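Local coordinates for epimerase family protein SDR39U1 (PDB 4B4O) that probably acts as an NADP-dependent oxidoreductase of the short-chain dehydrogenase/reductase superfamily, although its substrate is not established, at residues 112-117 with 263-268. The protein carries 3 engineered substitutions. Residues are numbered along the deposited sequence; the frame is centred on the assembly and turned at random.
Sequences YQPSLT and EGQKVI
Two loops meet here: one follows strand 102-108 of the parallel Rossmann sheet, the other links helices 255-262 and 270-274 in the C-terminal region. A backbone bond joins them directly, S115 N to G264 O at 3.0 Å, nearly straight at 165°. A water beside this bond accepts from K266 N and donates to S115 O, both at 2.9 Å, so a bridge replaces a second direct bond. G264 has a fully extended backbone, which glycine adopts easily, and its carbonyl O also receives a CA-H...O contact from P114 CA. Proline suits its place because its rigid ring offers an apolar flank: CB meets the E263 side chain, while CG lies 3.9 Å from Q265 NE2, the two side chains side by side. Q265 bends at chi2 (79°), which turns its amide back to Y112, where NE2 gives Y112 O a weak hydrogen bond of 3.5 Å. The tyrosine ring crosses V267 at about a right angle; methyl CG2 approaches obliquely, 3.7 Å from CD2. The two valine methyls thus lie against CD2 and CE2 of the ring, and the hydroxyl of this buried tyrosine is hydrogen-bonded to N216 and R156. S115 is suited to the turn beyond, an ST turn in which its OG accepts from T117 N at 3.1 Å, and also bonds A118 N. Away from the annotated cofactor-binding residues, the contact is a loop-to-loop junction between the Rossmann-type Epimerase-family part and the C-terminal DUF1731 part.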
loop_
_atom_site.group_PDB
_atom_site.type_symbol
_atom_site.label_atom_id
_atom_site.label_comp_id
_atom_site.label_asym_id
_atom_site.label_seq_id
_atom_site.Cartn_x
_atom_site.Cartn_y
_atom_site.Cartn_z
ATOM N N TYR A 112 12.624 1.547 -3.670
ATOM C CA TYR A 112 13.703 0.783 -4.295
ATOM C C TYR A 112 13.820 1.093 -5.795
ATOM O O TYR A 112 12.829 1.130 -6.516
ATOM C CB TYR A 112 13.510 -0.723 -4.079
ATOM C CG TYR A 112 13.205 -1.095 -2.649
ATOM C CD1 TYR A 112 14.129 -0.898 -1.639
ATOM C CD2 TYR A 112 11.973 -1.641 -2.309
ATOM C CE1 TYR A 112 13.834 -1.229 -0.330
ATOM C CE2 TYR A 112 11.669 -1.986 -0.997
ATOM C CZ TYR A 112 12.602 -1.775 -0.014
ATOM O OH TYR A 112 12.295 -2.138 1.275
ATOM N N GLN A 113 15.045 1.349 -6.225
ATOM C CA GLN A 113 15.334 1.746 -7.582
ATOM C C GLN A 113 14.875 0.655 -8.569
ATOM O O GLN A 113 15.346 -0.470 -8.523
ATOM C CB GLN A 113 16.840 2.027 -7.687
ATOM C CG GLN A 113 17.465 2.153 -9.071
ATOM C CD GLN A 113 17.100 3.421 -9.833
ATOM O OE1 GLN A 113 17.642 4.538 -9.564
ATOM N NE2 GLN A 113 16.231 3.251 -10.854
ATOM N N PRO A 114 13.946 0.997 -9.472
ATOM C CA PRO A 114 13.562 0.027 -10.490
ATOM C C PRO A 114 14.754 -0.413 -11.312
ATOM O O PRO A 114 15.628 0.394 -11.623
ATOM C CB PRO A 114 12.582 0.805 -11.360
ATOM C CG PRO A 114 12.021 1.840 -10.454
ATOM C CD PRO A 114 13.194 2.259 -9.615
ATOM N N SER A 115 14.760 -1.701 -11.654
ATOM C CA SER A 115 15.916 -2.372 -12.232
ATOM C C SER A 115 15.499 -3.746 -12.740
ATOM O O SER A 115 14.633 -4.388 -12.179
ATOM C CB SER A 115 17.018 -2.539 -11.181
ATOM O OG SER A 115 18.052 -3.404 -11.635
ATOM N N LEU A 116 16.119 -4.180 -13.820
ATOM C CA LEU A 116 15.833 -5.483 -14.368
ATOM C C LEU A 116 16.735 -6.559 -13.749
ATOM O O LEU A 116 16.508 -7.755 -13.953
ATOM C CB LEU A 116 15.982 -5.447 -15.899
ATOM C CG LEU A 116 14.843 -4.736 -16.639
ATOM C CD1 LEU A 116 15.281 -4.383 -18.067
ATOM C CD2 LEU A 116 13.573 -5.595 -16.607
ATOM N N THR A 117 17.768 -6.125 -13.028
ATOM C CA THR A 117 18.777 -7.030 -12.479
ATOM C C THR A 117 18.855 -7.016 -10.941
ATOM O O THR A 117 19.208 -8.020 -10.354
ATOM C CB THR A 117 20.169 -6.675 -13.050
ATOM O OG1 THR A 117 20.529 -5.350 -12.618
ATOM C CG2 THR A 117 20.170 -6.761 -14.609
ATOM N N GLU A 263 8.024 -0.061 -15.344
ATOM C CA GLU A 263 9.229 -0.567 -14.711
ATOM C C GLU A 263 8.897 -1.214 -13.383
ATOM O O GLU A 263 7.750 -1.189 -12.937
ATOM C CB GLU A 263 10.236 0.567 -14.513
ATOM C CG GLU A 263 10.536 1.374 -15.768
ATOM C CD GLU A 263 11.657 2.374 -15.567
ATOM O OE1 GLU A 263 12.714 1.973 -15.049
ATOM O OE2 GLU A 263 11.476 3.559 -15.921
ATOM N N GLY A 264 9.906 -1.803 -12.754
ATOM C CA GLY A 264 9.707 -2.559 -11.531
ATOM C C GLY A 264 10.938 -2.914 -10.722
ATOM O O GLY A 264 12.061 -2.820 -11.188
ATOM N N GLN A 265 10.677 -3.315 -9.481
ATOM C CA GLN A 265 11.701 -3.672 -8.499
ATOM C C GLN A 265 11.471 -5.119 -8.106
ATOM O O GLN A 265 10.326 -5.505 -7.793
ATOM C CB GLN A 265 11.532 -2.879 -7.191
ATOM C CG GLN A 265 11.296 -1.384 -7.277
ATOM C CD GLN A 265 9.881 -0.974 -7.608
ATOM O OE1 GLN A 265 8.997 -1.801 -7.785
ATOM N NE2 GLN A 265 9.659 0.343 -7.667
ATOM N N LYS A 266 12.530 -5.913 -8.038
ATOM C CA LYS A 266 12.413 -7.244 -7.446
ATOM C C LYS A 266 12.563 -7.097 -5.932
ATOM O O LYS A 266 13.632 -6.743 -5.436
ATOM C CB LYS A 266 13.467 -8.168 -8.046
ATOM C CG LYS A 266 13.672 -9.511 -7.352
ATOM C CD LYS A 266 12.423 -10.386 -7.275
ATOM C CE LYS A 266 12.751 -11.819 -6.777
ATOM N NZ LYS A 266 14.022 -12.485 -7.258
ATOM N N VAL A 267 11.484 -7.316 -5.191
ATOM C CA VAL A 267 11.493 -7.058 -3.762
ATOM C C VAL A 267 11.243 -8.358 -3.002
ATOM O O VAL A 267 10.212 -8.995 -3.180
ATOM C CB VAL A 267 10.462 -5.970 -3.352
ATOM C CG1 VAL A 267 10.546 -5.705 -1.856
ATOM C CG2 VAL A 267 10.722 -4.663 -4.105
ATOM N N ILE A 268 12.157 -8.676 -2.078
ATOM C CA ILE A 268 11.999 -9.796 -1.155
ATOM C C ILE A 268 11.473 -9.339 0.217
ATOM O O ILE A 268 11.966 -8.379 0.800
ATOM C CB ILE A 268 13.327 -10.511 -0.969
ATOM C CG1 ILE A 268 13.814 -11.003 -2.328
ATOM C CG2 ILE A 268 13.174 -11.637 0.027
ATOM C CD1 ILE A 268 15.296 -11.366 -2.337
HETATM O O HOH W 1 14.944 -5.054 -9.369
#